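FMN-dependent NADH:quinone oxidoreductase 1 (Bacillus anthracis, PDB 3U7I) probably reduces quinones with NADH and cleaves the azo bond of aromatic azo compounds, working as a homodimer that binds one FMN per subunit. Local coordinates at residues Glu45-Leu49 / Tyr50-Val54; Ser111-Lys114 / Asp115-Asp118; Tyr165-Lys168 / Tyr169-Met173. All blocks are in the same frame, centred on the assembly; numbering follows the deposited sequence.

Interaction 1 (Glu45-Leu49 / Tyr50-Val54); sequences EQINL and YDDVV
Asn48 and Asp52 bring their CA atoms to 5.3 Å where the chain leaves the edge strand 43-48 of the parallel sheet of a flavodoxin-like fold. The reversal is a type I turn with Leu49 and Tyr50 at its middle positions. Asn48 O takes two backbone donors: Asp51 N at 3.1 Å, which comes from above the carbonyl plane, and Asp52 N at 2.7 Å, which meets it nearly along the C=O axis with an N-H...O angle of 150°. The side chain of Asp52 then folds back on the strand. Its CG lies beside its own backbone N (chi1 -61°), and this brings OD2 to 2.7 Å from Asn48 N, a straight bond that reaches the carboxylate from above its plane, 48° out of it. Bonds thus run both ways between the two residues; the one to OD2, with the waters on both oxygens, probably limits the rotation of the carboxylate. OD2 also lies against CG1 of Ile47.

On the buried side, Val54 pushes one methyl back toward the strand. Its CG2 is 3.8 Å from CD2 of Leu49, and the Ile47 side chain crosses that of Val54 at about a right angle, its CD1 near the same methyl. The Tyr50 hydroxyl makes weak hydrogen bonds at the start of helix 111-120, and Tyr50 also packs on Ile57 of the second subunit. Waters bridge the polar atoms of the turn. One accepts from Asn48 ND2 and donates to both Asp51 OD2 and Asp52 OD1, and another donates to Leu49 O and, at 2.6 Å, to Asp52 O.

Interaction 2 (Ser111-Lys114 / Asp115-Asp118); sequences SKLK and DYMD
Lys114 NZ is gripped from several sides: it reaches Asp118 OD1 at 3.0 Å, makes a weaker bond to OD2 of the same carboxylate, donates to a water, and bonds to His105 O of the second subunit. OD1 of Asp118 receives it on the syn lone pair, and the water closes a small ring by donating to Asp118 OD2 at 2.6 Å. The lysine gets there by bending twice, at chi2 (46°) and at chi4 (55°), so its ammonium returns over the residue one helical turn on. Asp118 OD1 also accepts from Asn106 ND2 of the second subunit, so this salt bridge is part of the dimer interface.

Slightly earlier on the helix lies a second salt bridge of different geometry. Lys112 curls at chi2 and chi3 to put NZ 2.8 Å from Asp115 OD2, on the anti side and 25° out of the carboxylate plane. Lys112 NZ also bonds to Val54 O. The other oxygen, Asp115 OD1, accepts from Ser111 OG of the second subunit, and the same pair recurs with the subunits exchanged.

Beneath these charges runs ordinary alpha-helical bonding, for example Met117 N to Leu113 O at 2.9 Å. On the inner flank, Leu113 CD1 touches Tyr116 CB at 4.2 Å. Helix 111-120 of this flavodoxin-like fold thus keeps its salt bridges toward the partner subunit, while Tyr116 packs on Leu8 and Ile10 of strand 6-11 and on Ile88 and Phe92 of helix 76-94, and Met117, a selenomethionine, reaches Phe174 of helix 165-177.

Interaction 3 (Tyr165-Lys168 / Tyr169-Met173); sequences YSHK and YLKAM
Tyr165 and Tyr169 meet on the tight side of this helix, where CB of Tyr169 sits only 3.0 Å from Tyr165 O, the same carbonyl that accepts Tyr169 N at 2.9 Å. With CG anti to the backbone N (chi1 177°), the Tyr169 ring swings off the helix, and CG of Met173, a selenomethionine, lies 3.4 Å above one ring face, offset toward the rim. Tyr169 OH goes to Asn106 O of the second subunit. Leu170 is also buried: its N bonds to Ser166 O, and its CG comes to 3.4 Å from that oxygen. Ser166 turns its own hydroxyl to Gln148.

This first half of helix 165-177 belongs to the crossover between strands 143-149 and 181-187 of the flavodoxin-like fold, and its buried flank faces helix 111-120 and the dimer partner, whose Tyr165 packs on Tyr165 and Ala172 here.

The other flank is looser. Lys171 N still donates to His167 O with an N-H...O angle of 169°, but farther out the two side chains merely run side by side in the same direction, and the nearest approach is His167 CE1 to Lys171 CD at 4.0 Å. Their polar ends stay apart, His167 NE2 and Lys171 NZ being separated by 5.2 Å. The imidazole is anchored by ND1, which bonds to Tyr182 OH at the start of strand 181-187. Lys171 leads its extended chain into an exposed position, whereas Lys168, also extended, turns back along the chain and ties NZ to Asp162 O.

How the interactions relate
Following the chain from the N terminus, interaction 1 turns it off the edge strand 43-48, interaction 2 spans two turns of helix 111-120, and interaction 3 does the same in helix 165-177. All three are local and come in series; none encloses or crosses another. Interaction 2 is the middle piece. Its Tyr116 CD1 lies 3.6 Å from Leu49 CD2 of interaction 1, tying the helix to the turn, and on its other flank Met117 CE meets Met173 CB of interaction 3 at 3.7 Å. Interactions 1 and 3 lie on opposite sides of the chain's centre and do not touch, their nearest atoms being about 9 Å apart. All three reach the second subunit, interaction 1 through Tyr50 alone.

Interaction 1 (Glu45-Leu49 / Tyr50-Val54)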
ATOM      1  N   GLU C  45       3.388 -23.753   4.780  1.00 17.42           N
ATOM      2  CA  GLU C  45       4.397 -23.091   3.964  1.00 17.88           C
ATOM      3  C   GLU C  45       4.487 -21.632   4.384  1.00 15.92           C
ATOM      4  O   GLU C  45       3.554 -21.100   4.987  1.00 19.40           O
ATOM      5  CB  GLU C  45       4.049 -23.201   2.476  1.00 17.29           C
ATOM      6  CG  GLU C  45       3.932 -24.629   1.994  1.00 18.61           C
ATOM      7  CD  GLU C  45       3.565 -24.725   0.534  1.00 22.83           C
ATOM      8  OE1 GLU C  45       3.488 -23.668  -0.137  1.00 24.17           O
ATOM      9  OE2 GLU C  45       3.361 -25.865   0.057  1.00 22.99           O
ATOM     10  N   GLN C  46       5.612 -20.994   4.078  1.00 15.64           N
ATOM     11  CA  GLN C  46       5.805 -19.583   4.408  1.00 14.11           C
ATOM     12  C   GLN C  46       6.514 -18.842   3.281  1.00 16.28           C
ATOM     13  O   GLN C  46       7.531 -19.305   2.755  1.00 18.58           O
ATOM     14  CB  GLN C  46       6.607 -19.428   5.705  1.00 15.09           C
ATOM     15  CG  GLN C  46       6.967 -17.977   6.043  1.00 17.34           C
ATOM     16  CD  GLN C  46       7.378 -17.805   7.490  1.00 20.33           C
ATOM     17  OE1 GLN C  46       7.019 -18.618   8.345  1.00 22.42           O
ATOM     18  NE2 GLN C  46       8.138 -16.754   7.773  1.00 19.89           N
ATOM     19  N   ILE C  47       5.974 -17.687   2.917  1.00 15.73           N
ATOM     20  CA  ILE C  47       6.634 -16.813   1.958  1.00 13.90           C
ATOM     21  C   ILE C  47       7.081 -15.556   2.691  1.00 12.44           C
ATOM     22  O   ILE C  47       6.307 -14.942   3.424  1.00 16.58           O
ATOM     23  CB  ILE C  47       5.720 -16.479   0.738  1.00 19.50           C
ATOM     24  CG1 ILE C  47       6.444 -15.575  -0.270  1.00 19.07           C
ATOM     25  CG2 ILE C  47       4.407 -15.845   1.183  1.00 18.20           C
ATOM     26  CD1 ILE C  47       5.628 -15.305  -1.529  1.00 19.97           C
ATOM     27  N   ASN C  48       8.347 -15.203   2.521  1.00 12.44           N
ATOM     28  CA  ASN C  48       8.908 -14.027   3.168  1.00 14.17           C
ATOM     29  C   ASN C  48       8.976 -12.900   2.156  1.00 14.93           C
ATOM     30  O   ASN C  48       9.808 -12.928   1.251  1.00 17.66           O
ATOM     31  CB  ASN C  48      10.297 -14.339   3.726  1.00 16.87           C
ATOM     32  CG  ASN C  48      10.253 -15.269   4.929  1.00 17.62           C
ATOM     33  OD1 ASN C  48       9.353 -15.188   5.767  1.00 17.63           O
ATOM     34  ND2 ASN C  48      11.232 -16.158   5.018  1.00 16.89           N
ATOM     35  N   LEU C  49       8.090 -11.917   2.304  1.00 16.38           N
ATOM     36  CA  LEU C  49       7.924 -10.869   1.296  1.00 15.88           C
ATOM     37  C   LEU C  49       9.143  -9.967   1.154  1.00 17.88           C
ATOM     38  O   LEU C  49       9.310  -9.326   0.122  1.00 20.54           O
ATOM     39  CB  LEU C  49       6.677 -10.022   1.569  1.00 12.54           C
ATOM     40  CG  LEU C  49       5.357 -10.794   1.683  1.00 13.02           C
ATOM     41  CD1 LEU C  49       4.161  -9.837   1.761  1.00 13.77           C
ATOM     42  CD2 LEU C  49       5.198 -11.758   0.523  1.00 14.09           C
ATOM     43  N   TYR C  50       9.998  -9.920   2.174  1.00 18.17           N
ATOM     44  CA  TYR C  50      11.195  -9.078   2.112  1.00 18.61           C
ATOM     45  C   TYR C  50      12.480  -9.894   1.951  1.00 22.62           C
ATOM     46  O   TYR C  50      13.586  -9.381   2.138  1.00 23.41           O
ATOM     47  CB  TYR C  50      11.263  -8.140   3.329  1.00 18.77           C
ATOM     48  CG  TYR C  50      10.295  -6.990   3.201  1.00 16.66           C
ATOM     49  CD1 TYR C  50       8.942  -7.140   3.518  1.00 14.13           C
ATOM     50  CD2 TYR C  50      10.726  -5.763   2.718  1.00 16.57           C
ATOM     51  CE1 TYR C  50       8.056  -6.078   3.371  1.00 15.31           C
ATOM     52  CE2 TYR C  50       9.861  -4.713   2.562  1.00 16.84           C
ATOM     53  CZ  TYR C  50       8.531  -4.864   2.889  1.00 15.63           C
ATOM     54  OH  TYR C  50       7.703  -3.778   2.711  1.00 16.79           O
ATOM     55  N   ASP C  51      12.321 -11.166   1.583  1.00 23.16           N
ATOM     56  CA  ASP C  51      13.465 -12.033   1.314  1.00 26.28           C
ATOM     57  C   ASP C  51      13.259 -12.862   0.046  1.00 25.07           C
ATOM     58  O   ASP C  51      14.155 -12.951  -0.799  1.00 26.97           O
ATOM     59  CB  ASP C  51      13.742 -12.953   2.510  1.00 30.54           C
ATOM     60  CG  ASP C  51      15.092 -13.642   2.419  1.00 31.84           C
ATOM     61  OD1 ASP C  51      16.124 -12.936   2.304  1.00 29.28           O
ATOM     62  OD2 ASP C  51      15.113 -14.890   2.456  1.00 33.59           O
ATOM     63  N   ASP C  52      12.085 -13.472  -0.086  1.00 22.63           N
ATOM     64  CA  ASP C  52      11.758 -14.222  -1.296  1.00 23.61           C
ATOM     65  C   ASP C  52      11.522 -13.244  -2.444  1.00 26.46           C
ATOM     66  O   ASP C  52      11.348 -12.042  -2.217  1.00 29.16           O
ATOM     67  CB  ASP C  52      10.519 -15.107  -1.097  1.00 21.56           C
ATOM     68  CG  ASP C  52      10.706 -16.142  -0.005  1.00 25.26           C
ATOM     69  OD1 ASP C  52      11.852 -16.592   0.216  1.00 27.42           O
ATOM     70  OD2 ASP C  52       9.704 -16.503   0.642  1.00 26.95           O
ATOM     71  N   VAL C  53      11.528 -13.753  -3.674  1.00 24.51           N
ATOM     72  CA  VAL C  53      11.246 -12.922  -4.839  1.00 23.53           C
ATOM     73  C   VAL C  53       9.737 -12.759  -4.987  1.00 21.37           C
ATOM     74  O   VAL C  53       9.014 -13.732  -5.210  1.00 18.18           O
ATOM     75  CB  VAL C  53      11.848 -13.512  -6.130  1.00 24.14           C
ATOM     76  CG1 VAL C  53      11.601 -12.584  -7.311  1.00 22.52           C
ATOM     77  CG2 VAL C  53      13.336 -13.745  -5.952  1.00 26.34           C
ATOM     78  N   VAL C  54       9.269 -11.524  -4.824  1.00 19.66           N
ATOM     79  CA  VAL C  54       7.857 -11.195  -5.031  1.00 19.36           C
ATOM     80  C   VAL C  54       7.812 -10.110  -6.088  1.00 19.81           C
ATOM     81  O   VAL C  54       8.033  -8.929  -5.777  1.00 18.31           O
ATOM     82  CB  VAL C  54       7.178 -10.705  -3.732  1.00 18.41           C
ATOM     83  CG1 VAL C  54       5.726 -10.328  -3.994  1.00 16.84           C
ATOM     84  CG2 VAL C  54       7.281 -11.772  -2.624  1.00 20.07           C
TER
HETATM   85  O   HOH W   1      10.211 -18.859   2.258  1.00 27.94           O
HETATM   86  O   HOH W   2      13.114 -16.475   2.767  1.00 33.42           O
HETATM   87  O   HOH W   3      11.463  -9.512  -1.581  1.00 20.94           O

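Interaction 2 (Ser111-Lys114 / Asp115-Asp118)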
ATOM      1  N   SER C 111       4.803  -1.968   1.488  1.00 19.12           N
ATOM      2  CA  SER C 111       4.899  -1.959   0.027  1.00 17.40           C
ATOM      3  C   SER C 111       4.975  -3.363  -0.573  1.00 14.93           C
ATOM      4  O   SER C 111       4.333  -3.639  -1.588  1.00 13.83           O
ATOM      5  CB  SER C 111       6.088  -1.125  -0.436  1.00 15.78           C
ATOM      6  OG  SER C 111       7.287  -1.594   0.144  1.00 18.11           O
ATOM      7  N   LYS C 112       5.758  -4.250   0.039  1.00 15.08           N
ATOM      8  CA  LYS C 112       5.884  -5.604  -0.508  1.00 14.33           C
ATOM      9  C   LYS C 112       4.599  -6.427  -0.346  1.00 13.44           C
ATOM     10  O   LYS C 112       4.363  -7.354  -1.110  1.00 13.12           O
ATOM     11  CB  LYS C 112       7.116  -6.349   0.039  1.00 13.61           C
ATOM     12  CG  LYS C 112       8.464  -5.770  -0.403  1.00 13.59           C
ATOM     13  CD  LYS C 112       8.592  -5.605  -1.923  1.00 15.72           C
ATOM     14  CE  LYS C 112       8.519  -6.940  -2.681  1.00 18.40           C
ATOM     15  NZ  LYS C 112       8.800  -6.773  -4.160  1.00 17.68           N
ATOM     16  N   LEU C 113       3.748  -6.071   0.619  1.00 13.97           N
ATOM     17  CA  LEU C 113       2.442  -6.735   0.738  1.00 14.75           C
ATOM     18  C   LEU C 113       1.500  -6.289  -0.394  1.00 15.47           C
ATOM     19  O   LEU C 113       0.678  -7.072  -0.878  1.00 13.08           O
ATOM     20  CB  LEU C 113       1.806  -6.503   2.117  1.00 11.41           C
ATOM     21  CG  LEU C 113       0.519  -7.272   2.422  1.00 11.53           C
ATOM     22  CD1 LEU C 113       0.674  -8.757   2.103  1.00  9.42           C
ATOM     23  CD2 LEU C 113       0.095  -7.079   3.878  1.00 12.36           C
ATOM     24  N   LYS C 114       1.630  -5.035  -0.819  1.00 15.49           N
ATOM     25  CA  LYS C 114       0.937  -4.584  -2.027  1.00 14.29           C
ATOM     26  C   LYS C 114       1.404  -5.383  -3.247  1.00 15.47           C
ATOM     27  O   LYS C 114       0.575  -5.847  -4.028  1.00 15.85           O
ATOM     28  CB  LYS C 114       1.124  -3.080  -2.265  1.00 12.34           C
ATOM     29  CG  LYS C 114       0.356  -2.552  -3.483  1.00 11.98           C
ATOM     30  CD  LYS C 114      -1.085  -3.083  -3.508  1.00 13.73           C
ATOM     31  CE  LYS C 114      -1.993  -2.333  -4.508  1.00 13.03           C
ATOM     32  NZ  LYS C 114      -1.482  -2.300  -5.906  1.00 12.57           N
ATOM     33  N   ASP C 115       2.721  -5.552  -3.410  1.00 16.27           N
ATOM     34  CA  ASP C 115       3.250  -6.372  -4.500  1.00 13.65           C
ATOM     35  C   ASP C 115       2.680  -7.787  -4.430  1.00 14.69           C
ATOM     36  O   ASP C 115       2.359  -8.390  -5.461  1.00 17.19           O
ATOM     37  CB  ASP C 115       4.773  -6.469  -4.447  1.00 12.79           C
ATOM     38  CG  ASP C 115       5.450  -5.187  -4.839  1.00 15.94           C
ATOM     39  OD1 ASP C 115       4.810  -4.355  -5.513  1.00 16.71           O
ATOM     40  OD2 ASP C 115       6.634  -5.024  -4.487  1.00 17.23           O
ATOM     41  N   TYR C 116       2.574  -8.321  -3.215  1.00 12.89           N
ATOM     42  CA  TYR C 116       2.020  -9.663  -3.048  1.00 14.50           C
ATOM     43  C   TYR C 116       0.551  -9.688  -3.476  1.00 15.21           C
ATOM     44  O   TYR C 116       0.115 -10.621  -4.157  1.00 15.42           O
ATOM     45  CB  TYR C 116       2.184 -10.161  -1.604  1.00 12.48           C
ATOM     46  CG  TYR C 116       1.728 -11.593  -1.404  1.00 13.68           C
ATOM     47  CD1 TYR C 116       2.544 -12.664  -1.767  1.00 13.43           C
ATOM     48  CD2 TYR C 116       0.480 -11.872  -0.861  1.00 12.27           C
ATOM     49  CE1 TYR C 116       2.118 -13.989  -1.582  1.00 15.12           C
ATOM     50  CE2 TYR C 116       0.043 -13.191  -0.680  1.00 12.20           C
ATOM     51  CZ  TYR C 116       0.861 -14.235  -1.034  1.00 14.43           C
ATOM     52  OH  TYR C 116       0.415 -15.532  -0.843  1.00 15.69           O
HETATM   53  N   MSE C 117      -0.211  -8.668  -3.090  1.00 16.04           N
HETATM   54  CA  MSE C 117      -1.605  -8.589  -3.518  1.00 16.68           C
HETATM   55  C   MSE C 117      -1.658  -8.572  -5.040  1.00 15.11           C
HETATM   56  O   MSE C 117      -2.554  -9.161  -5.637  1.00 15.37           O
HETATM   57  CB  MSE C 117      -2.317  -7.348  -2.951  1.00 18.52           C
HETATM   58  CG  MSE C 117      -2.382  -7.274  -1.416  1.00 17.27           C
HETATM   59 SE   MSE C 117      -3.242  -8.816  -0.610  0.63 23.17          SE
HETATM   60  CE  MSE C 117      -4.966  -8.692  -1.539  1.00 14.56           C
ATOM     61  N   ASP C 118      -0.687  -7.909  -5.663  1.00 14.31           N
ATOM     62  CA  ASP C 118      -0.648  -7.800  -7.127  1.00 15.86           C
ATOM     63  C   ASP C 118      -0.353  -9.149  -7.818  1.00 16.75           C
ATOM     64  O   ASP C 118      -0.645  -9.329  -9.009  1.00 17.87           O
ATOM     65  CB  ASP C 118       0.349  -6.717  -7.583  1.00 14.85           C
ATOM     66  CG  ASP C 118      -0.091  -5.308  -7.211  1.00 16.67           C
ATOM     67  OD1 ASP C 118      -1.304  -5.090  -6.951  1.00 15.63           O
ATOM     68  OD2 ASP C 118       0.788  -4.409  -7.172  1.00 16.52           O
TER
HETATM   69  O   HOH W   4       1.236  -1.847  -6.931  1.00 16.63           O

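Interaction 3 (Tyr165-Lys168 / Tyr169-Met173)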
ATOM      1  N   TYR C 165      -5.755   1.751   7.499  1.00 17.07           N
ATOM      2  CA  TYR C 165      -6.015   1.249   6.151  1.00 17.63           C
ATOM      3  C   TYR C 165      -5.371  -0.094   5.859  1.00 18.30           C
ATOM      4  O   TYR C 165      -5.820  -0.809   4.971  1.00 18.31           O
ATOM      5  CB  TYR C 165      -5.656   2.288   5.088  1.00 16.88           C
ATOM      6  CG  TYR C 165      -6.601   3.459   5.124  1.00 18.99           C
ATOM      7  CD1 TYR C 165      -7.955   3.283   4.843  1.00 16.65           C
ATOM      8  CD2 TYR C 165      -6.155   4.735   5.467  1.00 18.34           C
ATOM      9  CE1 TYR C 165      -8.837   4.341   4.889  1.00 15.87           C
ATOM     10  CE2 TYR C 165      -7.035   5.802   5.515  1.00 20.96           C
ATOM     11  CZ  TYR C 165      -8.372   5.596   5.216  1.00 20.06           C
ATOM     12  OH  TYR C 165      -9.254   6.650   5.262  1.00 24.49           O
ATOM     13  N   SER C 166      -4.329  -0.441   6.606  1.00 17.34           N
ATOM     14  CA  SER C 166      -3.791  -1.793   6.544  1.00 16.26           C
ATOM     15  C   SER C 166      -4.933  -2.809   6.727  1.00 19.70           C
ATOM     16  O   SER C 166      -5.237  -3.594   5.819  1.00 16.87           O
ATOM     17  CB  SER C 166      -2.720  -1.993   7.625  1.00 16.31           C
ATOM     18  OG  SER C 166      -3.232  -1.724   8.924  1.00 17.07           O
ATOM     19  N   HIS C 167      -5.568  -2.762   7.904  1.00 18.88           N
ATOM     20  CA  HIS C 167      -6.691  -3.636   8.252  1.00 19.53           C
ATOM     21  C   HIS C 167      -7.887  -3.482   7.311  1.00 17.60           C
ATOM     22  O   HIS C 167      -8.416  -4.468   6.808  1.00 16.66           O
ATOM     23  CB  HIS C 167      -7.125  -3.394   9.707  1.00 15.86           C
ATOM     24  CG  HIS C 167      -8.490  -3.917  10.033  1.00 18.51           C
ATOM     25  ND1 HIS C 167      -8.797  -5.262  10.032  1.00 19.67           N
ATOM     26  CD2 HIS C 167      -9.636  -3.275  10.366  1.00 21.88           C
ATOM     27  CE1 HIS C 167     -10.066  -5.427  10.355  1.00 21.20           C
ATOM     28  NE2 HIS C 167     -10.599  -4.235  10.562  1.00 22.74           N
ATOM     29  N   LYS C 168      -8.315  -2.246   7.081  1.00 17.28           N
ATOM     30  CA  LYS C 168      -9.467  -1.992   6.219  1.00 18.24           C
ATOM     31  C   LYS C 168      -9.272  -2.617   4.839  1.00 19.25           C
ATOM     32  O   LYS C 168     -10.154  -3.313   4.325  1.00 22.17           O
ATOM     33  CB  LYS C 168      -9.736  -0.483   6.114  1.00 13.17           C
ATOM     34  CG  LYS C 168     -10.281   0.099   7.404  1.00 16.15           C
ATOM     35  CD  LYS C 168     -10.602   1.577   7.269  1.00 17.50           C
ATOM     36  CE  LYS C 168     -11.453   2.053   8.444  1.00 20.04           C
ATOM     37  NZ  LYS C 168     -11.979   3.423   8.184  1.00 26.43           N
ATOM     38  N   TYR C 169      -8.103  -2.389   4.256  1.00 13.35           N
ATOM     39  CA  TYR C 169      -7.798  -2.922   2.938  1.00 13.93           C
ATOM     40  C   TYR C 169      -7.753  -4.445   2.945  1.00 15.44           C
ATOM     41  O   TYR C 169      -8.424  -5.091   2.137  1.00 17.11           O
ATOM     42  CB  TYR C 169      -6.478  -2.355   2.435  1.00 15.23           C
ATOM     43  CG  TYR C 169      -6.037  -2.898   1.104  1.00 13.73           C
ATOM     44  CD1 TYR C 169      -6.627  -2.461  -0.073  1.00 16.02           C
ATOM     45  CD2 TYR C 169      -5.025  -3.843   1.020  1.00 14.92           C
ATOM     46  CE1 TYR C 169      -6.222  -2.946  -1.298  1.00 16.61           C
ATOM     47  CE2 TYR C 169      -4.612  -4.339  -0.202  1.00 14.66           C
ATOM     48  CZ  TYR C 169      -5.210  -3.890  -1.361  1.00 15.73           C
ATOM     49  OH  TYR C 169      -4.795  -4.369  -2.590  1.00 14.77           O
ATOM     50  N   LEU C 170      -6.981  -5.030   3.856  1.00 13.79           N
ATOM     51  CA  LEU C 170      -6.865  -6.493   3.878  1.00 13.04           C
ATOM     52  C   LEU C 170      -8.207  -7.205   4.067  1.00 15.58           C
ATOM     53  O   LEU C 170      -8.514  -8.137   3.324  1.00 17.04           O
ATOM     54  CB  LEU C 170      -5.832  -6.967   4.912  1.00 15.55           C
ATOM     55  CG  LEU C 170      -4.382  -6.594   4.592  1.00 17.07           C
ATOM     56  CD1 LEU C 170      -3.463  -6.921   5.755  1.00 17.95           C
ATOM     57  CD2 LEU C 170      -3.920  -7.296   3.321  1.00 17.32           C
ATOM     58  N   LYS C 171      -9.000  -6.781   5.056  1.00 15.96           N
ATOM     59  CA  LYS C 171     -10.319  -7.375   5.275  1.00 15.30           C
ATOM     60  C   LYS C 171     -11.181  -7.283   4.008  1.00 18.04           C
ATOM     61  O   LYS C 171     -11.813  -8.266   3.588  1.00 17.58           O
ATOM     62  CB  LYS C 171     -11.045  -6.676   6.427  1.00 17.55           C
ATOM     63  CG  LYS C 171     -12.306  -7.411   6.885  1.00 19.85           C
ATOM     64  CD  LYS C 171     -13.044  -6.634   7.949  1.00 23.88           C
ATOM     65  CE  LYS C 171     -14.173  -7.462   8.521  1.00 28.40           C
ATOM     66  NZ  LYS C 171     -15.040  -6.619   9.382  1.00 32.62           N
ATOM     67  N   ALA C 172     -11.200  -6.086   3.414  1.00 19.26           N
ATOM     68  CA  ALA C 172     -11.988  -5.807   2.208  1.00 19.06           C
ATOM     69  C   ALA C 172     -11.605  -6.708   1.036  1.00 18.80           C
ATOM     70  O   ALA C 172     -12.480  -7.340   0.420  1.00 19.58           O
ATOM     71  CB  ALA C 172     -11.860  -4.325   1.808  1.00 17.98           C
HETATM   72  N   MSE C 173     -10.304  -6.755   0.729  1.00 13.69           N
HETATM   73  CA  MSE C 173      -9.812  -7.527  -0.408  1.00 15.88           C
HETATM   74  C   MSE C 173     -10.110  -9.004  -0.208  1.00 18.37           C
HETATM   75  O   MSE C 173     -10.604  -9.683  -1.114  1.00 16.67           O
HETATM   76  CB  MSE C 173      -8.315  -7.324  -0.606  1.00 13.61           C
HETATM   77  CG  MSE C 173      -7.949  -5.907  -1.039  1.00 15.23           C
HETATM   78 SE   MSE C 173      -8.855  -5.315  -2.666  0.71 20.43          SE
HETATM   79  CE  MSE C 173     -10.240  -4.205  -1.881  1.00 15.88           C
TER